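Local structure of translocator protein BipD (Burkholderia pseudomallei, 3NFT) at residues A[40-44]-A[272-277]; A[92-97]-A[133-138]; A[99-104]-A[126-130]; A[150-154]-A[261-265]. The protein is required for epithelial-cell invasion and intracellular survival, and probably regulates secretion of the effectors BipB and BipC and their insertion into the target cell membrane. All blocks are in the same frame, centred on the assembly; numbering follows the deposited sequence. Where two conformers were deposited one is given.

Contact 1 (A[40-44]-A[272-277]); sequences RRVPE and YSHQNS
Glu44 and Asn276 meet where the N-terminal part of the chain, at helix 41-56, packs on helix 244-295, the long C-terminal helix, most of which is predicted to be coiled coil. This is consistent with the role of the N-terminal domain as an intramolecular chaperone covering the coiled-coil region. Asn276 ND2 donates to Glu44 OE2 over 2.9 Å, nearly straight at 163°, using the anti lone pair, the two planes almost coplanar. The same oxygen also accepts from Arg40 NE at 2.8 Å, on its syn side, while Arg40 NH2 reaches Glu44 OE1 at 3.0 Å. Together, the two side-on bonds from Arg40 and the one from Asn276 should limit rotation of the carboxylate.

With CG between the backbone N and the carbonyl carbon (chi1 59°) and a bend at chi3, the Arg40 chain reaches across to helix 244-295. One guanidinium face settles over the backbone of 273-277, with NH1 3.5 Å from Ser277 CB. Ser273 O lies beneath that face, too poorly angled to bond NH2. His88 of helix 76-103 packs against Arg40, Pro43, Tyr272 and Asn276. Pro43 crosses Tyr272 at about a right angle, CB at the ring edge near its plane and 3.5 Å from Tyr272 OH.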
loop_
_atom_site.group_PDB
_atom_site.type_symbol
_atom_site.label_atom_id
_atom_site.label_comp_id
_atom_site.label_asym_id
_atom_site.label_seq_id
_atom_site.Cartn_x
_atom_site.Cartn_y
_atom_site.Cartn_z
ATOM N N ARG A 40 10.251 22.097 3.006
ATOM C CA ARG A 40 9.014 22.657 2.503
ATOM C C ARG A 40 8.857 24.137 2.746
ATOM O O ARG A 40 8.060 24.798 2.095
ATOM C CB ARG A 40 7.805 21.923 3.087
ATOM C CG ARG A 40 7.720 21.963 4.623
ATOM C CD ARG A 40 6.506 21.240 5.170
ATOM N NE ARG A 40 5.353 22.103 5.100
ATOM C CZ ARG A 40 4.365 22.182 5.990
ATOM N NH1 ARG A 40 4.327 21.411 7.091
ATOM N NH2 ARG A 40 3.422 23.083 5.803
ATOM N N ARG A 41 9.566 24.665 3.748
ATOM C CA ARG A 41 9.472 26.078 4.053
ATOM C C ARG A 41 9.921 26.958 2.870
ATOM O O ARG A 41 9.460 28.083 2.719
ATOM C CB ARG A 41 10.305 26.416 5.316
ATOM C CG ARG A 41 9.880 25.651 6.595
ATOM C CD ARG A 41 10.853 25.826 7.788
ATOM N NE ARG A 41 12.199 25.542 7.340
ATOM C CZ ARG A 41 13.292 25.836 8.027
ATOM N NH1 ARG A 41 13.186 26.392 9.226
ATOM N NH2 ARG A 41 14.481 25.581 7.509
ATOM N N VAL A 42 10.836 26.455 2.044
ATOM C CA VAL A 42 11.351 27.214 0.931
ATOM C C VAL A 42 10.272 27.541 -0.123
ATOM O O VAL A 42 9.991 28.721 -0.349
ATOM C CB VAL A 42 12.572 26.515 0.306
ATOM C CG1 VAL A 42 13.042 27.210 -0.937
ATOM C CG2 VAL A 42 13.741 26.458 1.317
ATOM N N PRO A 43 9.667 26.513 -0.768
ATOM C CA PRO A 43 8.596 26.893 -1.694
ATOM C C PRO A 43 7.411 27.558 -1.048
ATOM O O PRO A 43 6.835 28.472 -1.635
ATOM C CB PRO A 43 8.190 25.556 -2.300
ATOM C CG PRO A 43 8.540 24.552 -1.276
ATOM C CD PRO A 43 9.842 25.060 -0.718
ATOM N N GLU A 44 7.089 27.187 0.197
ATOM C CA GLU A 44 5.952 27.783 0.853
ATOM C C GLU A 44 6.185 29.287 1.144
ATOM O O GLU A 44 5.304 30.105 0.937
ATOM C CB GLU A 44 5.567 27.001 2.109
ATOM C CG GLU A 44 4.966 25.667 1.738
ATOM C CD GLU A 44 4.665 24.761 2.904
ATOM O OE1 GLU A 44 4.370 25.272 4.026
ATOM O OE2 GLU A 44 4.743 23.534 2.719
ATOM N N TYR A 272 -1.553 23.056 -0.723
ATOM C CA TYR A 272 -0.222 22.616 -1.108
ATOM C C TYR A 272 0.645 22.400 0.156
ATOM O O TYR A 272 1.367 21.424 0.258
ATOM C CB TYR A 272 0.395 23.661 -2.025
ATOM C CG TYR A 272 1.846 23.471 -2.307
ATOM C CD1 TYR A 272 2.313 22.378 -3.044
ATOM C CD2 TYR A 272 2.786 24.387 -1.846
ATOM C CE1 TYR A 272 3.680 22.212 -3.293
ATOM C CE2 TYR A 272 4.138 24.228 -2.111
ATOM C CZ TYR A 272 4.582 23.149 -2.838
ATOM O OH TYR A 272 5.928 22.964 -3.071
ATOM N N SER A 273 0.559 23.323 1.101
ATOM C CA SER A 273 1.270 23.177 2.372
ATOM C C SER A 273 0.857 21.906 3.127
ATOM O O SER A 273 1.694 21.225 3.716
ATOM C CB SER A 273 1.051 24.423 3.228
ATOM O OG SER A 273 1.562 25.563 2.560
ATOM N N HIS A 274 -0.435 21.590 3.111
ATOM C CA HIS A 274 -0.932 20.336 3.674
ATOM C C HIS A 274 -0.343 19.115 2.954
ATOM O O HIS A 274 0.066 18.140 3.598
ATOM C CB HIS A 274 -2.466 20.282 3.690
ATOM C CG HIS A 274 -3.006 18.998 4.222
ATOM N ND1 HIS A 274 -3.534 18.019 3.404
ATOM C CD2 HIS A 274 -3.071 18.513 5.484
ATOM C CE1 HIS A 274 -3.928 16.999 4.147
ATOM N NE2 HIS A 274 -3.651 17.271 5.410
ATOM N N GLN A 275 -0.249 19.171 1.628
ATOM C CA GLN A 275 0.408 18.124 0.875
ATOM C C GLN A 275 1.871 17.970 1.284
ATOM O O GLN A 275 2.341 16.857 1.433
ATOM C CB GLN A 275 0.285 18.363 -0.655
ATOM C CG GLN A 275 1.419 17.856 -1.565
ATOM C CD GLN A 275 1.575 16.359 -1.581
ATOM O OE1 GLN A 275 0.625 15.606 -1.266
ATOM N NE2 GLN A 275 2.775 15.896 -1.960
ATOM N N ASN A 276 2.575 19.081 1.464
ATOM C CA ASN A 276 3.967 19.019 1.884
ATOM C C ASN A 276 4.109 18.421 3.279
ATOM O O ASN A 276 5.039 17.689 3.534
ATOM C CB ASN A 276 4.597 20.399 1.840
ATOM C CG ASN A 276 4.979 20.825 0.427
ATOM O OD1 ASN A 276 5.144 19.981 -0.465
ATOM N ND2 ASN A 276 5.234 22.130 0.246
ATOM N N SER A 277 3.185 18.749 4.182
ATOM C CA SER A 277 3.121 18.120 5.501
ATOM C C SER A 277 2.883 16.615 5.377
ATOM O O SER A 277 3.567 15.815 6.016
ATOM C CB SER A 277 2.051 18.797 6.361
ATOM O OG SER A 277 1.926 18.149 7.614
#

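Contact 2 (A[92-97]-A[133-138])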
loop_
_atom_site.group_PDB
_atom_site.type_symbol
_atom_site.label_atom_id
_atom_site.label_comp_id
_atom_site.label_asym_id
_atom_site.label_seq_id
_atom_site.Cartn_x
_atom_site.Cartn_y
_atom_site.Cartn_z
ATOM N N GLN A 92 11.731 15.970 -3.336
ATOM C CA GLN A 92 10.836 15.000 -2.731
ATOM C C GLN A 92 10.879 13.668 -3.467
ATOM O O GLN A 92 10.942 12.598 -2.848
ATOM C CB GLN A 92 9.415 15.527 -2.728
ATOM C CG GLN A 92 9.125 16.639 -1.775
ATOM C CD GLN A 92 7.716 17.190 -1.946
ATOM O OE1 GLN A 92 7.274 17.424 -3.072
ATOM N NE2 GLN A 92 7.008 17.431 -0.813
ATOM N N ARG A 93 10.803 13.729 -4.795
ATOM C CA ARG A 93 10.860 12.505 -5.607
ATOM C C ARG A 93 12.171 11.758 -5.389
ATOM O O ARG A 93 12.191 10.527 -5.270
ATOM C CB ARG A 93 10.682 12.836 -7.093
ATOM C CG ARG A 93 10.533 11.574 -7.957
ATOM C CD ARG A 93 10.188 11.864 -9.419
ATOM N NE ARG A 93 9.973 10.614 -10.174
ATOM C CZ ARG A 93 8.790 10.079 -10.495
ATOM N NH1 ARG A 93 7.639 10.656 -10.158
ATOM N NH2 ARG A 93 8.758 8.943 -11.190
ATOM N N ASN A 94 13.269 12.508 -5.354
ATOM C CA ASN A 94 14.595 11.907 -5.147
ATOM C C ASN A 94 14.647 11.161 -3.814
ATOM O O ASN A 94 15.178 10.048 -3.741
ATOM C CB ASN A 94 15.694 12.968 -5.179
ATOM C CG ASN A 94 16.017 13.484 -6.582
ATOM O OD1 ASN A 94 16.722 14.490 -6.714
ATOM N ND2 ASN A 94 15.521 12.819 -7.619
ATOM N N LEU A 95 14.095 11.760 -2.762
ATOM C CA LEU A 95 14.108 11.121 -1.450
ATOM C C LEU A 95 13.254 9.841 -1.468
ATOM O O LEU A 95 13.626 8.821 -0.921
ATOM C CB LEU A 95 13.643 12.096 -0.366
ATOM C CG LEU A 95 13.547 11.579 1.078
ATOM C CD1 LEU A 95 14.811 10.835 1.515
ATOM C CD2 LEU A 95 13.241 12.721 2.054
ATOM N N LEU A 96 12.083 9.905 -2.077
ATOM C CA LEU A 96 11.266 8.689 -2.215
ATOM C C LEU A 96 11.995 7.589 -2.987
ATOM O O LEU A 96 11.936 6.423 -2.618
ATOM C CB LEU A 96 9.911 9.010 -2.867
ATOM C CG LEU A 96 8.925 9.813 -2.019
ATOM C CD1 LEU A 96 7.589 10.014 -2.749
ATOM C CD2 LEU A 96 8.662 9.193 -0.675
ATOM N N GLU A 97 12.686 7.966 -4.047
ATOM C CA GLU A 97 13.448 6.993 -4.845
ATOM C C GLU A 97 14.523 6.310 -3.993
ATOM O O GLU A 97 14.736 5.095 -4.104
ATOM C CB GLU A 97 14.047 7.669 -6.083
ATOM C CG GLU A 97 12.987 7.980 -7.134
ATOM C CD GLU A 97 13.504 8.781 -8.327
ATOM O OE1 GLU A 97 14.694 9.173 -8.342
ATOM O OE2 GLU A 97 12.710 9.013 -9.265
ATOM N N GLY A 133 2.671 8.406 -3.477
ATOM C CA GLY A 133 3.394 9.612 -3.041
ATOM C C GLY A 133 4.003 10.372 -4.197
ATOM O O GLY A 133 3.855 11.589 -4.293
ATOM N N LYS A 134 4.680 9.648 -5.084
ATOM C CA LYS A 134 5.255 10.231 -6.291
ATOM C C LYS A 134 4.189 10.905 -7.171
ATOM O O LYS A 134 4.404 12.009 -7.672
ATOM C CB LYS A 134 5.997 9.171 -7.104
ATOM C CG LYS A 134 7.282 8.646 -6.490
ATOM C CD LYS A 134 7.867 7.604 -7.450
ATOM C CE LYS A 134 8.980 6.789 -6.852
ATOM N NZ LYS A 134 9.451 5.779 -7.848
ATOM N N SER A 135 3.048 10.240 -7.356
ATOM C CA SER A 135 1.926 10.814 -8.119
ATOM C C SER A 135 1.429 12.122 -7.509
ATOM O O SER A 135 1.246 13.121 -8.212
ATOM C CB SER A 135 0.757 9.807 -8.222
ATOM O OG SER A 135 -0.354 10.369 -8.927
ATOM N N ASP A 136 1.233 12.136 -6.200
ATOM C CA ASP A 136 0.737 13.338 -5.521
ATOM C C ASP A 136 1.734 14.486 -5.612
ATOM O O ASP A 136 1.345 15.634 -5.821
ATOM C CB ASP A 136 0.398 13.053 -4.063
ATOM C CG ASP A 136 -0.891 12.281 -3.897
ATOM O OD1 ASP A 136 -1.727 12.283 -4.820
ATOM O OD2 ASP A 136 -1.067 11.661 -2.839
ATOM N N ILE A 137 3.022 14.183 -5.458
ATOM C CA ILE A 137 4.042 15.211 -5.650
ATOM C C ILE A 137 3.969 15.862 -6.999
ATOM O O ILE A 137 4.005 17.091 -7.123
ATOM C CB ILE A 137 5.486 14.632 -5.515
ATOM C CG1 ILE A 137 5.775 14.294 -4.065
ATOM C CG2 ILE A 137 6.538 15.602 -6.116
ATOM C CD1 ILE A 137 6.954 13.295 -3.952
ATOM N N ASP A 138 3.910 15.016 -8.019
ATOM C CA ASP A 138 3.849 15.487 -9.394
ATOM C C ASP A 138 2.593 16.288 -9.660
ATOM O O ASP A 138 2.646 17.356 -10.297
ATOM C CB ASP A 138 3.872 14.283 -10.354
ATOM C CG ASP A 138 5.251 13.680 -10.531
ATOM O OD1 ASP A 138 5.323 12.625 -11.212
ATOM O OD2 ASP A 138 6.258 14.220 -10.026
HETATM O O HOH W 1 7.231 12.502 -8.401
#
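Arg93 lays one face of its guanidinium across the aliphatic chain of Lys134, with CZ 4.0 Å from Lys134 CD and the two side chains crossing at about a right angle. CG stands opposite the backbone N (chi1 -172°), and the extended chain carries the charged end over to the partner helix. There NH1 lies 3.2 Å from Asp138 OD1; the two planes are nearly parallel (7°) but offset, so OD1 comes obliquely and the pair is a salt bridge without a well-formed hydrogen bond. A water lying in the guanidinium plane supplements the bridge: it accepts from Arg93 NH1 at 2.6 Å and donates to Asp138 OD2 and to Lys134 O. Arg93 NE makes a weak bond to Glu97 OE2, completing a salt-bridge network along this margin of the interface.

The segments belong to helices 76-103 and 121-160, which run antiparallel (174°) with axes 10.0 Å apart, the second within a predicted coiled coil. Deeper between them, Leu96 CD1 and Ile137 CD1 meet tip to tip at 3.6 Å. The same Leu96 methyl rests near the bare backbone of Gly133, 3.7 Å from Lys134 N. Ile137 CD1 also presses on Gln92 CB at 3.5 Å, and Phe279 of helix 244-295 packs on Gln92, Leu96 and Ile137 together. The extended Lys134 chain crosses the Glu97 stem at about a right angle, CE near Glu97 CG, and its NZ forms a salt bridge with Glu100.

Contact 3 (A[99-104]-A[126-130]); sequences LETELL and LVDVI
At the end of helix 76-103, where the chain leaves the helix, Leu103 and Leu104 pack on the early turns of helix 121-160, close to the connection between the two helices, part of which (106-114) is not modelled. Leu103 CD1 is wedged between two residues of the facing helix, 3.7 Å from Ile130 CD1 and 3.9 Å from Leu126 CB. Its other methyl, CD2, lies beside Leu126 CD1, so the leucine fork straddles the base and tip of Leu126, whose side chain it crosses at about a right angle.

Together the segments form part of an antiparallel helix pair, 168° between directions and 10.3 Å between axes, in which 126-130 belongs to a predicted coiled coil. Ile130 CD1 also rides over the backbone of the opposite helix, 3.9 Å from Glu100 CA. On the inner side, Leu286 of helix 244-295 covers Ile130 and Ile290 covers Leu99, making this a three-helix packing.

Toward the outside the contact becomes more polar. A trans first torsion (chi1 177°) starts the Glu100 chain, which continues extended and carries the carboxylate across Val127, at about a right angle, and obliquely past Ile130; OE2 stands 3.8 Å from Val127 CG1. OE1 is paired with Lys134 in a salt bridge, and a water donates to Val127 O at 3.0 Å and, weakly, to Glu100 OE1. Leu104, the first residue to leave helical backbone angles, crosses Val127 at about a right angle, its CD2 3.6 Å from Val127 CG2.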
loop_
_atom_site.group_PDB
_atom_site.type_symbol
_atom_site.label_atom_id
_atom_site.label_comp_id
_atom_site.label_asym_id
_atom_site.label_seq_id
_atom_site.Cartn_x
_atom_site.Cartn_y
_atom_site.Cartn_z
ATOM N N LEU A 99 14.432 5.926 -0.673
ATOM C CA LEU A 99 13.706 5.066 0.271
ATOM C C LEU A 99 13.245 3.773 -0.393
ATOM O O LEU A 99 13.344 2.689 0.194
ATOM C CB LEU A 99 12.530 5.824 0.893
ATOM C CG LEU A 99 12.929 6.972 1.831
ATOM C CD1 LEU A 99 11.760 7.929 2.092
ATOM C CD2 LEU A 99 13.460 6.420 3.170
ATOM N N GLU A 100 12.770 3.882 -1.629
ATOM C CA GLU A 100 12.323 2.727 -2.394
ATOM C C GLU A 100 13.494 1.768 -2.621
ATOM O O GLU A 100 13.362 0.543 -2.480
ATOM C CB GLU A 100 11.724 3.183 -3.718
ATOM C CG GLU A 100 11.285 2.043 -4.619
ATOM C CD GLU A 100 10.568 2.523 -5.868
ATOM O OE1 GLU A 100 10.338 3.749 -6.026
ATOM O OE2 GLU A 100 10.261 1.656 -6.711
ATOM N N THR A 101 14.643 2.327 -2.965
ATOM C CA THR A 101 15.851 1.523 -3.147
ATOM C C THR A 101 16.242 0.803 -1.851
ATOM O O THR A 101 16.604 -0.377 -1.888
ATOM C CB THR A 101 17.004 2.381 -3.684
ATOM O OG1 THR A 101 16.613 2.938 -4.945
ATOM C CG2 THR A 101 18.270 1.549 -3.873
ATOM N N GLU A 102 16.147 1.504 -0.720
ATOM C CA GLU A 102 16.344 0.903 0.610
ATOM C C GLU A 102 15.416 -0.295 0.855
ATOM O O GLU A 102 15.829 -1.279 1.478
ATOM C CB GLU A 102 16.106 1.946 1.711
ATOM C CG GLU A 102 17.335 2.653 2.240
ATOM C CD GLU A 102 17.621 2.311 3.697
ATOM O OE1 GLU A 102 17.579 3.236 4.535
ATOM O OE2 GLU A 102 17.876 1.122 4.007
ATOM N N LEU A 103 14.172 -0.196 0.377
ATOM C CA LEU A 103 13.146 -1.240 0.557
ATOM C C LEU A 103 13.253 -2.439 -0.392
ATOM O O LEU A 103 12.696 -3.503 -0.107
ATOM C CB LEU A 103 11.741 -0.636 0.402
ATOM C CG LEU A 103 11.156 0.060 1.623
ATOM C CD1 LEU A 103 10.036 1.029 1.207
ATOM C CD2 LEU A 103 10.659 -0.978 2.641
ATOM N N LEU A 104 13.938 -2.272 -1.520
ATOM C CA LEU A 104 13.987 -3.320 -2.539
ATOM C C LEU A 104 15.333 -4.016 -2.876
ATOM O O LEU A 104 15.419 -4.634 -3.939
ATOM C CB LEU A 104 13.410 -2.757 -3.840
ATOM C CG LEU A 104 11.955 -2.306 -3.817
ATOM C CD1 LEU A 104 11.563 -1.887 -5.219
ATOM C CD2 LEU A 104 11.029 -3.408 -3.294
ATOM N N LEU A 126 4.547 -1.199 0.517
ATOM C CA LEU A 126 5.175 0.087 0.798
ATOM C C LEU A 126 5.648 0.765 -0.495
ATOM O O LEU A 126 5.560 1.983 -0.603
ATOM C CB LEU A 126 6.309 -0.056 1.831
ATOM C CG LEU A 126 5.803 -0.486 3.219
ATOM C CD1 LEU A 126 6.975 -0.745 4.177
ATOM C CD2 LEU A 126 4.871 0.566 3.789
ATOM N N VAL A 127 6.140 -0.019 -1.466
ATOM C CA VAL A 127 6.474 0.520 -2.796
ATOM C C VAL A 127 5.243 1.161 -3.441
ATOM O O VAL A 127 5.325 2.249 -4.028
ATOM C CB VAL A 127 7.085 -0.545 -3.732
ATOM C CG1 VAL A 127 7.238 0.007 -5.164
ATOM C CG2 VAL A 127 8.428 -0.988 -3.191
ATOM N N ASP A 128 4.091 0.507 -3.320
ATOM C CA ASP A 128 2.840 1.062 -3.834
ATOM C C ASP A 128 2.496 2.405 -3.195
ATOM O O ASP A 128 2.062 3.337 -3.869
ATOM C CB ASP A 128 1.679 0.079 -3.629
ATOM C CG ASP A 128 1.774 -1.143 -4.532
ATOM O OD1 ASP A 128 2.529 -1.113 -5.527
ATOM O OD2 ASP A 128 1.080 -2.140 -4.235
ATOM N N VAL A 129 2.686 2.489 -1.884
ATOM C CA VAL A 129 2.463 3.720 -1.133
ATOM C C VAL A 129 3.419 4.793 -1.622
ATOM O O VAL A 129 3.048 5.950 -1.775
ATOM C CB VAL A 129 2.649 3.490 0.387
ATOM C CG1 VAL A 129 2.650 4.806 1.147
ATOM C CG2 VAL A 129 1.541 2.563 0.935
ATOM N N ILE A 130 4.658 4.400 -1.882
ATOM C CA ILE A 130 5.632 5.320 -2.442
ATOM C C ILE A 130 5.172 5.808 -3.811
ATOM O O ILE A 130 5.262 6.988 -4.121
ATOM C CB ILE A 130 7.039 4.702 -2.495
ATOM C CG1 ILE A 130 7.619 4.592 -1.076
ATOM C CG2 ILE A 130 7.979 5.554 -3.348
ATOM C CD1 ILE A 130 8.875 3.795 -0.977
HETATM O O HOH W 2 6.993 3.329 -6.210
#

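Contact 4 (A[150-154]-A[261-265])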
loop_
_atom_site.group_PDB
_atom_site.type_symbol
_atom_site.label_atom_id
_atom_site.label_comp_id
_atom_site.label_asym_id
_atom_site.label_seq_id
_atom_site.Cartn_x
_atom_site.Cartn_y
_atom_site.Cartn_z
ATOM N N TYR A 150 -0.806 31.526 -13.724
ATOM C CA TYR A 150 -2.038 32.307 -13.807
ATOM C C TYR A 150 -1.999 33.546 -12.930
ATOM O O TYR A 150 -2.282 34.654 -13.355
ATOM C CB TYR A 150 -3.204 31.430 -13.419
ATOM C CG TYR A 150 -4.480 32.110 -12.951
ATOM C CD1 TYR A 150 -5.214 32.961 -13.784
ATOM C CD2 TYR A 150 -4.999 31.848 -11.703
ATOM C CE1 TYR A 150 -6.388 33.522 -13.362
ATOM C CE2 TYR A 150 -6.183 32.416 -11.266
ATOM C CZ TYR A 150 -6.883 33.259 -12.102
ATOM O OH TYR A 150 -8.073 33.798 -11.681
ATOM N N PHE A 151 -1.615 33.319 -11.673
ATOM C CA PHE A 151 -1.558 34.372 -10.651
ATOM C C PHE A 151 -0.605 35.468 -11.120
ATOM O O PHE A 151 -0.922 36.640 -11.022
ATOM C CB PHE A 151 -1.106 33.710 -9.347
ATOM C CG PHE A 151 -1.308 34.514 -8.085
ATOM C CD1 PHE A 151 -2.492 35.176 -7.810
ATOM C CD2 PHE A 151 -0.303 34.487 -7.104
ATOM C CE1 PHE A 151 -2.691 35.838 -6.598
ATOM C CE2 PHE A 151 -0.501 35.121 -5.891
ATOM C CZ PHE A 151 -1.681 35.803 -5.639
ATOM N N GLN A 152 0.550 35.045 -11.658
ATOM C CA GLN A 152 1.543 35.912 -12.245
ATOM C C GLN A 152 1.004 36.707 -13.404
ATOM O O GLN A 152 1.253 37.901 -13.524
ATOM C CB GLN A 152 2.791 35.113 -12.651
ATOM C CG GLN A 152 3.979 35.897 -13.171
ATOM C CD GLN A 152 5.195 34.995 -13.387
ATOM O OE1 GLN A 152 5.094 33.769 -13.323
ATOM N NE2 GLN A 152 6.347 35.580 -13.612
ATOM N N SER A 153 0.243 36.043 -14.274
ATOM C CA SER A 153 -0.267 36.708 -15.466
ATOM C C SER A 153 -1.319 37.761 -15.095
ATOM O O SER A 153 -1.437 38.791 -15.752
ATOM C CB SER A 153 -0.837 35.683 -16.461
ATOM O OG SER A 153 -2.047 35.115 -15.999
ATOM N N VAL A 154 -2.059 37.523 -14.004
ATOM C CA VAL A 154 -3.020 38.504 -13.487
ATOM C C VAL A 154 -2.262 39.697 -12.893
ATOM O O VAL A 154 -2.562 40.834 -13.163
ATOM C CB VAL A 154 -3.996 37.874 -12.490
ATOM C CG1 VAL A 154 -4.911 38.928 -11.871
ATOM C CG2 VAL A 154 -4.837 36.755 -13.142
ATOM N N ILE A 261 -9.358 36.523 -6.515
ATOM C CA ILE A 261 -8.296 35.722 -7.134
ATOM C C ILE A 261 -7.182 35.468 -6.117
ATOM O O ILE A 261 -6.733 34.340 -5.995
ATOM C CB ILE A 261 -7.737 36.362 -8.404
ATOM C CG1 ILE A 261 -8.833 36.449 -9.485
ATOM C CG2 ILE A 261 -6.473 35.587 -8.902
ATOM C CD1 ILE A 261 -8.355 37.213 -10.741
ATOM N N GLN A 262 -6.840 36.484 -5.309
ATOM C CA GLN A 262 -5.824 36.271 -4.276
ATOM C C GLN A 262 -6.300 35.196 -3.283
ATOM O O GLN A 262 -5.527 34.338 -2.865
ATOM C CB GLN A 262 -5.530 37.551 -3.491
ATOM C CG GLN A 262 -4.422 37.360 -2.483
ATOM C CD GLN A 262 -4.134 38.571 -1.599
ATOM O OE1 GLN A 262 -3.852 38.432 -0.372
ATOM N NE2 GLN A 262 -4.165 39.753 -2.186
ATOM N N ASN A 263 -7.571 35.258 -2.888
ATOM C CA ASN A 263 -8.081 34.264 -1.963
ATOM C C ASN A 263 -8.050 32.845 -2.529
ATOM O O ASN A 263 -7.745 31.899 -1.835
ATOM C CB ASN A 263 -9.495 34.591 -1.504
ATOM C CG ASN A 263 -9.931 33.697 -0.374
ATOM O OD1 ASN A 263 -10.564 32.672 -0.591
ATOM N ND2 ASN A 263 -9.494 34.033 0.843
ATOM N N ASP A 264 -8.347 32.704 -3.810
ATOM C CA ASP A 264 -8.305 31.402 -4.453
ATOM C C ASP A 264 -6.910 30.815 -4.360
ATOM O O ASP A 264 -6.736 29.628 -4.076
ATOM C CB ASP A 264 -8.692 31.506 -5.934
ATOM C CG ASP A 264 -10.142 31.849 -6.165
ATOM O OD1 ASP A 264 -10.981 31.588 -5.279
ATOM O OD2 ASP A 264 -10.426 32.418 -7.241
ATOM N N VAL A 265 -5.920 31.662 -4.617
ATOM C CA VAL A 265 -4.528 31.224 -4.629
ATOM C C VAL A 265 -4.038 30.974 -3.204
ATOM O O VAL A 265 -3.379 29.959 -2.960
ATOM C CB VAL A 265 -3.644 32.188 -5.382
ATOM C CG1 VAL A 265 -2.169 31.802 -5.269
ATOM C CG2 VAL A 265 -4.061 32.182 -6.873
HETATM O O HOH W 3 -8.972 32.394 -9.622
#
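Val265 presents both methyls to the flat of the Phe151 ring. CG1 sits over the ring centre in a CH-pi contact, 3.8 Å from the centroid and 13° off the ring normal, while CG2 touches nearer the stem, 3.5 Å from Phe151 CD1. Rotation about the first side-chain bond (chi1 -165°) swings the phenyl group toward the other helix, although the CB itself does not point there, and chi2 then turns its face to the valine.

One turn away, Ile261 is the bump that fills the hollow between Tyr150, Phe151 and Val154. Its CG2 slots between the two aromatics, 4.1 Å from Phe151 CD1 at the ring edge and 4.0 Å from Tyr150 CE2. The longer branch crosses the hydroxyl end of Tyr150 obliquely, with CG1 3.5 Å from Tyr150 OH, and ends tip to tip with Val154 CG1. The hydroxyl is not left in apolar surroundings alone: a water 2.6 Å from Tyr150 OH links it to Asp264 OD2, which also has a salt bridge to Lys227.

Both segments lie in predicted coiled-coil regions, and their antiparallel axes are 11.1 Å apart at a crossing angle of -158°. Phe54 of helix 41-56 stacks on Phe151 and Phe78 of helix 76-103 meets it steeply, while Leu228 of helix 226-233 packs on Tyr150 and Val154.

Contacts 1 and 4 share helix 244-295, and contacts 2, 3 and 4 share helix 121-160, so the four sample one elongated helical bundle at different levels. Contacts 2 and 3 are successive steps of the same antiparallel pair, centres about 11 Å apart, joined by the salt bridge of Lys134 NZ to Glu100 OE1 at 2.9 Å. Contact 1 meets contact 2 through Asn276 OD1 and Gln92 NE2, a weak bond of 3.2 Å that ties helix 76-103 to helix 244-295. Contact 4 lies farther along the bundle, its centre about 18 Å from that of contact 1 and about 37 Å from that of contact 3.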